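Local coordinates for protein carboxylic ester hydrolase (Aspergillus niger, PDB 7K4O) that hydrolyses ester bonds of tannins as a fungal serine esterase, a tannin acyl hydrolase of the tannase family, at residues E191-V196 and A206-P211; P211-S216 and I428-S433; I422-S427 and D540-D545. One frame throughout, in Å; residues are numbered along the deposited sequence.

Contact 1: residues E191-V196 and A206-P211; sequences EGWSQV and AIIGAP
Ala206 opens the strand side of this contact by setting its CB against CG2 of Val196, 3.8 Å away, a methyl-to-methyl touch at the C-terminal end of helix 187-196. Two residues on, Ile208 carries most of the packing. Its CG1 lies anti to its own carbonyl carbon (chi1 -66°), and from there CD1 reaches over one face of Trp193, 3.6 Å from the centroid of the five-membered ring and 6° off the normal of that ring, a CH-pi contact with the pyrrole part of the indole. The second branch, CG2, comes to 3.5 Å from Trp193 NE1 and lies close to CD1 of the same ring. The backbone carbon of Gly192 sits 3.9 Å from Ile208 CD1. Past the strand, Pro211 closes the row, its CB meeting the indole edge near the ring plane, 3.9 Å from Trp193 CD1. Beyond the contact, Tyr430, Tyr455 and His413 all meet Trp193 edge to face. The helix and strand belong to a beta-alpha-beta unit of the alpha/beta-hydrolase type, and they meet through van der Waals packing and a CH-pi contact: shape and dispersion, rather than directed polar bonds, contribute to holding helix 187-196 against strand 205-209.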
# COMPACT_ATOMS: atom_id res chain seq x y z
N GLU A 191 -4.17 -2.42 5.57
CA GLU A 191 -4.28 -3.28 6.76
C GLU A 191 -3.52 -2.65 7.93
O GLU A 191 -4.05 -2.68 9.04
CB GLU A 191 -3.81 -4.68 6.48
CG GLU A 191 -4.72 -5.44 5.52
CD GLU A 191 -4.10 -6.63 4.83
OE1 GLU A 191 -3.05 -7.12 5.27
OE2 GLU A 191 -4.70 -7.13 3.83
N GLY A 192 -2.36 -2.05 7.68
CA GLY A 192 -1.67 -1.32 8.76
C GLY A 192 -2.54 -0.21 9.32
O GLY A 192 -2.74 -0.12 10.53
N TRP A 193 -3.11 0.62 8.45
CA TRP A 193 -3.98 1.74 8.91
C TRP A 193 -5.22 1.20 9.62
O TRP A 193 -5.72 1.87 10.53
CB TRP A 193 -4.35 2.69 7.77
CG TRP A 193 -3.26 3.65 7.43
CD1 TRP A 193 -2.62 3.74 6.24
CD2 TRP A 193 -2.63 4.60 8.30
NE1 TRP A 193 -1.69 4.74 6.28
CE2 TRP A 193 -1.67 5.29 7.54
CE3 TRP A 193 -2.84 5.01 9.63
CZ2 TRP A 193 -0.89 6.31 8.07
CZ3 TRP A 193 -2.07 6.03 10.15
CH2 TRP A 193 -1.09 6.65 9.38
N SER A 194 -5.74 0.04 9.25
CA SER A 194 -6.97 -0.51 9.84
C SER A 194 -6.77 -0.69 11.35
O SER A 194 -7.74 -0.56 12.13
CB SER A 194 -7.41 -1.80 9.19
OG SER A 194 -6.62 -2.93 9.56
N GLN A 195 -5.56 -1.03 11.77
CA GLN A 195 -5.27 -1.25 13.20
C GLN A 195 -4.89 0.07 13.91
O GLN A 195 -5.40 0.34 15.00
CB GLN A 195 -4.12 -2.24 13.41
CG GLN A 195 -4.35 -3.57 12.72
CD GLN A 195 -5.63 -4.26 13.16
OE1 GLN A 195 -5.76 -4.66 14.30
NE2 GLN A 195 -6.61 -4.32 12.26
N VAL A 196 -4.07 0.90 13.27
CA VAL A 196 -3.65 2.21 13.85
C VAL A 196 -4.88 3.08 14.12
O VAL A 196 -4.92 3.77 15.11
CB VAL A 196 -2.63 2.88 12.95
CG1 VAL A 196 -2.34 4.31 13.37
CG2 VAL A 196 -1.32 2.07 12.84
N ALA A 206 4.29 1.48 12.98
CA ALA A 206 3.70 0.89 11.76
C ALA A 206 4.44 1.46 10.54
O ALA A 206 4.63 2.68 10.46
CB ALA A 206 2.23 1.22 11.67
N ILE A 207 4.86 0.59 9.66
CA ILE A 207 5.53 0.88 8.37
C ILE A 207 4.55 0.58 7.24
O ILE A 207 4.14 -0.57 7.07
CB ILE A 207 6.83 0.07 8.19
CG1 ILE A 207 7.82 0.33 9.32
CG2 ILE A 207 7.42 0.32 6.84
CD1 ILE A 207 8.80 -0.81 9.46
N ILE A 208 4.13 1.62 6.54
CA ILE A 208 2.98 1.57 5.59
C ILE A 208 3.38 2.15 4.24
O ILE A 208 3.70 3.33 4.19
CB ILE A 208 1.76 2.28 6.18
CG1 ILE A 208 1.27 1.51 7.40
CG2 ILE A 208 0.68 2.39 5.09
CD1 ILE A 208 0.32 2.26 8.26
N GLY A 209 3.37 1.29 3.24
CA GLY A 209 3.54 1.73 1.85
C GLY A 209 2.21 1.90 1.11
O GLY A 209 1.34 1.00 1.24
N ALA A 210 2.11 2.95 0.28
CA ALA A 210 1.04 3.20 -0.74
C ALA A 210 -0.25 2.45 -0.39
O ALA A 210 -0.63 1.49 -1.05
CB ALA A 210 1.53 2.76 -2.10
N PRO A 211 -0.94 2.87 0.67
CA PRO A 211 -2.07 2.09 1.16
C PRO A 211 -3.31 2.18 0.26
O PRO A 211 -3.67 3.30 -0.15
CB PRO A 211 -2.30 2.68 2.55
CG PRO A 211 -1.80 4.10 2.47
CD PRO A 211 -0.62 4.01 1.54

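Contact 2: residues P211-S216 and I428-S433; sequences PAFRWS and IRYWES. With GDE (3,4,5-trihydroxybenzoic acid), chain J.
Phe213 turns its CG between its own backbone N and carbonyl carbon (chi1 61°), while Tyr430 holds CG anti to the backbone N (chi1 -177°), and together these torsions bring the phenylalanine ring to the root of the tyrosine. Phe213 CZ lies 3.3 Å from Tyr430 CB, a close apolar touch; the rings are inclined at 57°, with centroids 5.1 Å apart, while Pro211 CG covers one Phe213 face. Tyr430 continues past, its hydroxyl bonded to the carbonyl of Trp398. Arg214 lays its guanidinium across the chain of Arg429, whose CD stands 3.8 Å above the centre of that plane. The two guanidinium planes are nearly perpendicular, and NE of Arg214 lies 4.4 Å from NE of Arg429. The C-terminal end of the chain engages both: Arg214 NE makes a salt bridge to the terminal carboxylate of Tyr554, which probably offsets part of the positive charge, and the Val553 carbonyl accepts a hydrogen bond from Arg429 NE. At the turn itself, Ala212 CB lies 3.7 Å from CAI of the bound trihydroxybenzoic acid. The arrangement ties the inverse gamma turn centred on Ala212, in the gallate pocket of a tannase, to helix 425-438.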
# COMPACT_ATOMS: atom_id res chain seq x y z
N PRO A 211 -0.94 2.87 0.67
CA PRO A 211 -2.07 2.09 1.16
C PRO A 211 -3.31 2.18 0.26
O PRO A 211 -3.67 3.30 -0.15
CB PRO A 211 -2.30 2.68 2.55
CG PRO A 211 -1.80 4.10 2.47
CD PRO A 211 -0.62 4.01 1.54
N ALA A 212 -3.97 1.04 0.11
CA ALA A 212 -5.27 0.95 -0.59
C ALA A 212 -6.43 1.37 0.32
O ALA A 212 -7.46 0.66 0.35
CB ALA A 212 -5.44 -0.40 -1.15
N PHE A 213 -6.25 2.47 1.05
CA PHE A 213 -7.35 3.03 1.89
C PHE A 213 -8.22 3.96 1.01
O PHE A 213 -8.08 4.02 -0.22
CB PHE A 213 -6.78 3.63 3.16
CG PHE A 213 -5.81 4.77 3.02
CD1 PHE A 213 -5.61 5.44 1.84
CD2 PHE A 213 -5.11 5.17 4.16
CE1 PHE A 213 -4.76 6.54 1.81
CE2 PHE A 213 -4.22 6.23 4.11
CZ PHE A 213 -4.11 6.95 2.95
N ARG A 214 -9.14 4.65 1.66
CA ARG A 214 -10.18 5.46 0.99
C ARG A 214 -10.90 4.56 -0.02
O ARG A 214 -11.13 4.97 -1.17
CB ARG A 214 -9.58 6.73 0.38
CG ARG A 214 -10.59 7.84 0.19
CD ARG A 214 -9.96 9.14 -0.25
NE ARG A 214 -9.09 9.68 0.82
CZ ARG A 214 -7.76 9.71 0.83
NH1 ARG A 214 -7.05 9.27 -0.19
NH2 ARG A 214 -7.16 10.12 1.92
N TRP A 215 -11.32 3.38 0.43
CA TRP A 215 -11.75 2.24 -0.37
C TRP A 215 -12.71 2.63 -1.52
O TRP A 215 -12.41 2.27 -2.67
CB TRP A 215 -12.41 1.19 0.52
CG TRP A 215 -12.67 -0.08 -0.23
CD1 TRP A 215 -13.80 -0.47 -0.89
CD2 TRP A 215 -11.78 -1.20 -0.29
NE1 TRP A 215 -13.62 -1.70 -1.43
CE2 TRP A 215 -12.40 -2.20 -1.08
CE3 TRP A 215 -10.48 -1.44 0.19
CZ2 TRP A 215 -11.75 -3.39 -1.41
CZ3 TRP A 215 -9.86 -2.63 -0.11
CH2 TRP A 215 -10.48 -3.59 -0.90
N SER A 216 -13.80 3.33 -1.22
CA SER A 216 -14.85 3.54 -2.25
C SER A 216 -14.27 4.41 -3.38
O SER A 216 -14.79 4.31 -4.51
CB SER A 216 -16.13 4.12 -1.62
OG SER A 216 -15.93 5.44 -1.13
N ILE A 428 -0.89 11.85 0.65
CA ILE A 428 -0.83 13.22 1.19
C ILE A 428 -2.18 13.57 1.80
O ILE A 428 -2.25 14.17 2.89
CB ILE A 428 -0.42 14.23 0.09
CG1 ILE A 428 1.08 14.22 -0.22
CG2 ILE A 428 -0.83 15.60 0.53
CD1 ILE A 428 1.59 13.00 -0.85
N ARG A 429 -3.27 13.24 1.10
CA ARG A 429 -4.59 13.64 1.61
C ARG A 429 -4.84 13.12 3.02
O ARG A 429 -5.41 13.82 3.85
CB ARG A 429 -5.71 13.21 0.66
CG ARG A 429 -7.03 13.82 1.13
CD ARG A 429 -8.16 13.47 0.16
NE ARG A 429 -9.39 14.10 0.54
CZ ARG A 429 -9.81 15.31 0.11
NH1 ARG A 429 -9.10 16.01 -0.77
NH2 ARG A 429 -10.96 15.80 0.53
N TYR A 430 -4.50 11.87 3.28
CA TYR A 430 -4.78 11.29 4.62
C TYR A 430 -3.94 11.99 5.68
O TYR A 430 -4.47 12.30 6.77
CB TYR A 430 -4.55 9.79 4.64
CG TYR A 430 -4.90 9.20 5.97
CD1 TYR A 430 -6.22 9.20 6.45
CD2 TYR A 430 -3.91 8.69 6.82
CE1 TYR A 430 -6.54 8.70 7.71
CE2 TYR A 430 -4.22 8.16 8.06
CZ TYR A 430 -5.53 8.17 8.50
OH TYR A 430 -5.78 7.68 9.75
N TRP A 431 -2.66 12.22 5.40
CA TRP A 431 -1.80 12.92 6.39
C TRP A 431 -2.40 14.30 6.67
O TRP A 431 -2.50 14.73 7.84
CB TRP A 431 -0.37 12.99 5.86
CG TRP A 431 0.62 13.63 6.78
CD1 TRP A 431 1.51 12.98 7.59
CD2 TRP A 431 0.91 15.04 6.90
NE1 TRP A 431 2.34 13.88 8.21
CE2 TRP A 431 1.97 15.15 7.83
CE3 TRP A 431 0.39 16.21 6.34
CZ2 TRP A 431 2.51 16.38 8.17
CZ3 TRP A 431 0.93 17.42 6.68
CH2 TRP A 431 1.96 17.50 7.61
N GLU A 432 -2.90 14.98 5.64
CA GLU A 432 -3.52 16.30 5.88
C GLU A 432 -4.84 16.20 6.67
O GLU A 432 -5.13 17.09 7.44
CB GLU A 432 -3.77 17.00 4.53
CG GLU A 432 -2.53 17.32 3.71
CD GLU A 432 -1.64 18.42 4.27
OE1 GLU A 432 -2.00 18.97 5.31
OE2 GLU A 432 -0.61 18.71 3.62
N SER A 433 -5.61 15.14 6.45
CA SER A 433 -6.86 14.86 7.18
C SER A 433 -6.52 14.72 8.65
O SER A 433 -7.20 15.32 9.53
CB SER A 433 -7.57 13.64 6.65
OG SER A 433 -8.11 13.95 5.37
OAA GDE J . -2.54 -4.59 -2.95
OAB GDE J . -1.66 -4.13 -4.93
OAC GDE J . -7.31 -2.71 -3.39
OAD GDE J . -4.73 -0.45 -6.71
OAE GDE J . -7.06 -0.80 -5.44
CAF GDE J . -4.96 -3.36 -3.73
CAG GDE J . -3.64 -2.20 -5.42
CAH GDE J . -2.59 -4.02 -4.09
CAI GDE J . -6.07 -2.57 -4.06
CAJ GDE J . -4.77 -1.43 -5.78
CAK GDE J . -3.80 -3.19 -4.46
CAL GDE J . -5.94 -1.61 -5.09

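Contact 3: residues I422-S427 and D540-D545; sequences IPTAAS and DSWHYD
Thr424 and Ala425, near the N-terminal end of helix 425-438, receive the six-membered rim of Trp542, and here the packing is close. Thr424 CB and the backbone N of Ala425 lie at the indole edge, in the ring plane, the nitrogen 3.8 Å from Trp542 CZ3, while Thr424 CG2 approaches the same CZ3 obliquely at 3.7 Å. Trp542 CG stands anti to its carbonyl carbon (chi1 -71°), which swings the benzo ring toward Thr424 and Ala425, and its pyrrole nitrogen is held at the far end by Asp267 OD2. Thr424 is fixed in turn, since its OG1 is hydrogen-bonded to the carbonyl of Gly416 and its methyl is left to meet the tryptophan. Outside the contact, Trp517 meets the indole edge to face.

Toward Tyr544, by contrast, the contact becomes looser and wetter. Ala425 CB is 4.0 Å from Tyr544 CE2, a slight touch by a partly exposed ring. A water bridges the two backbones, donating to Ala425 O at 2.8 Å and to Trp542 O at 2.6 Å; it also lies at the tyrosine edge, in the ring plane. Two carbonyls that could not bond to each other are thus satisfied by one molecule. The C-terminal tail is thereby seated against the helix that follows strand 410-416, just beyond the loop bearing Ile422 of the gallate pocket and Asp419, which probably completes a Ser-His-Asp triad, an arrangement consistent with the alpha/beta-hydrolase fold.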
# COMPACT_ATOMS: atom_id res chain seq x y z
N ILE A 422 -2.19 3.20 -7.18
CA ILE A 422 -2.79 4.07 -6.14
C ILE A 422 -2.21 5.44 -6.31
O ILE A 422 -0.99 5.61 -6.21
CB ILE A 422 -2.53 3.51 -4.73
CG1 ILE A 422 -2.93 2.03 -4.68
CG2 ILE A 422 -3.21 4.40 -3.71
CD1 ILE A 422 -2.81 1.37 -3.33
N PRO A 423 -3.04 6.48 -6.53
CA PRO A 423 -2.51 7.82 -6.71
C PRO A 423 -1.64 8.26 -5.53
O PRO A 423 -2.07 8.20 -4.40
CB PRO A 423 -3.75 8.69 -6.83
CG PRO A 423 -4.78 7.76 -7.36
CD PRO A 423 -4.52 6.44 -6.63
N THR A 424 -0.45 8.79 -5.81
CA THR A 424 0.41 9.32 -4.74
C THR A 424 -0.33 10.33 -3.88
O THR A 424 -0.11 10.36 -2.64
CB THR A 424 1.71 9.91 -5.33
OG1 THR A 424 2.19 9.02 -6.33
CG2 THR A 424 2.73 10.13 -4.23
N ALA A 425 -1.15 11.20 -4.48
CA ALA A 425 -1.87 12.23 -3.73
C ALA A 425 -2.83 11.61 -2.69
O ALA A 425 -3.23 12.33 -1.78
CB ALA A 425 -2.56 13.16 -4.70
N ALA A 426 -3.20 10.35 -2.84
CA ALA A 426 -4.10 9.68 -1.87
C ALA A 426 -3.42 9.65 -0.49
O ALA A 426 -4.16 9.77 0.51
CB ALA A 426 -4.48 8.33 -2.28
N SER A 427 -2.10 9.51 -0.47
CA SER A 427 -1.37 9.44 0.83
C SER A 427 -1.25 10.82 1.43
O SER A 427 -1.45 10.97 2.65
CB SER A 427 -0.03 8.75 0.66
OG SER A 427 -0.18 7.36 0.43
N ASP A 540 0.65 23.16 -2.61
CA ASP A 540 -0.77 23.41 -3.01
C ASP A 540 -1.16 22.46 -4.13
O ASP A 540 -2.35 22.11 -4.20
CB ASP A 540 -1.00 24.85 -3.43
CG ASP A 540 -0.91 25.88 -2.33
OD1 ASP A 540 -0.83 25.51 -1.13
OD2 ASP A 540 -0.82 27.08 -2.69
N SER A 541 -0.24 22.04 -4.99
CA SER A 541 -0.55 21.15 -6.14
C SER A 541 -0.99 19.76 -5.66
O SER A 541 -1.58 19.04 -6.45
CB SER A 541 0.56 21.01 -7.11
OG SER A 541 1.64 20.21 -6.61
N TRP A 542 -0.66 19.40 -4.41
CA TRP A 542 -0.99 18.07 -3.85
C TRP A 542 -2.33 18.10 -3.12
O TRP A 542 -2.69 17.05 -2.52
CB TRP A 542 0.09 17.61 -2.86
CG TRP A 542 1.40 17.23 -3.45
CD1 TRP A 542 2.52 18.01 -3.54
CD2 TRP A 542 1.78 15.94 -3.96
NE1 TRP A 542 3.53 17.31 -4.13
CE2 TRP A 542 3.12 16.02 -4.38
CE3 TRP A 542 1.09 14.75 -4.17
CZ2 TRP A 542 3.78 14.96 -4.97
CZ3 TRP A 542 1.74 13.68 -4.74
CH2 TRP A 542 3.08 13.78 -5.13
N HIS A 543 -2.96 19.26 -3.03
CA HIS A 543 -4.19 19.43 -2.22
C HIS A 543 -5.36 19.59 -3.17
O HIS A 543 -5.28 20.45 -4.08
CB HIS A 543 -4.09 20.61 -1.29
CG HIS A 543 -3.06 20.45 -0.21
ND1 HIS A 543 -2.58 21.53 0.50
CD2 HIS A 543 -2.47 19.34 0.31
CE1 HIS A 543 -1.72 21.10 1.42
NE2 HIS A 543 -1.63 19.76 1.32
N TYR A 544 -6.44 18.86 -2.93
CA TYR A 544 -7.61 18.85 -3.83
C TYR A 544 -8.88 19.18 -3.06
O TYR A 544 -9.12 18.72 -1.96
CB TYR A 544 -7.71 17.54 -4.59
CG TYR A 544 -6.54 17.34 -5.51
CD1 TYR A 544 -6.54 17.89 -6.77
CD2 TYR A 544 -5.38 16.69 -5.08
CE1 TYR A 544 -5.47 17.76 -7.63
CE2 TYR A 544 -4.29 16.54 -5.93
CZ TYR A 544 -4.33 17.10 -7.20
OH TYR A 544 -3.27 16.97 -8.04
N ASP A 545 -9.71 20.01 -3.70
CA ASP A 545 -11.04 20.35 -3.19
C ASP A 545 -12.05 19.43 -3.89
O ASP A 545 -12.30 19.60 -5.13
CB ASP A 545 -11.35 21.82 -3.45
CG ASP A 545 -12.77 22.20 -3.05
OD1 ASP A 545 -13.43 21.44 -2.33
OD2 ASP A 545 -13.20 23.27 -3.49
O HOH W 1 -4.10 14.94 -1.86

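Helix 425-438 joins contacts 2 and 3, whose centres lie about 9 Å apart, while Pro211 is shared by contacts 1 and 2, with centres about 11 Å apart. Between the first two, Trp193 CD1 packs 3.5 Å from Phe213 CD2, extending the aromatic core. Contacts 2 and 3 are also joined by probable hydrogen bonds, Glu432 OE2 to His543 NE2 at 2.7 Å and Arg429 NH1 to Tyr544 O at 3.0 Å. They supply Ala212 and Ile422 to the gallate pocket; contact 1 lies farther back, its Pro211 side chain about 9 Å from the ligand. Contact 1 includes the helix following Ser186, the probable nucleophile, and contact 3 the segment shortly after Asp419, its probable triad partner.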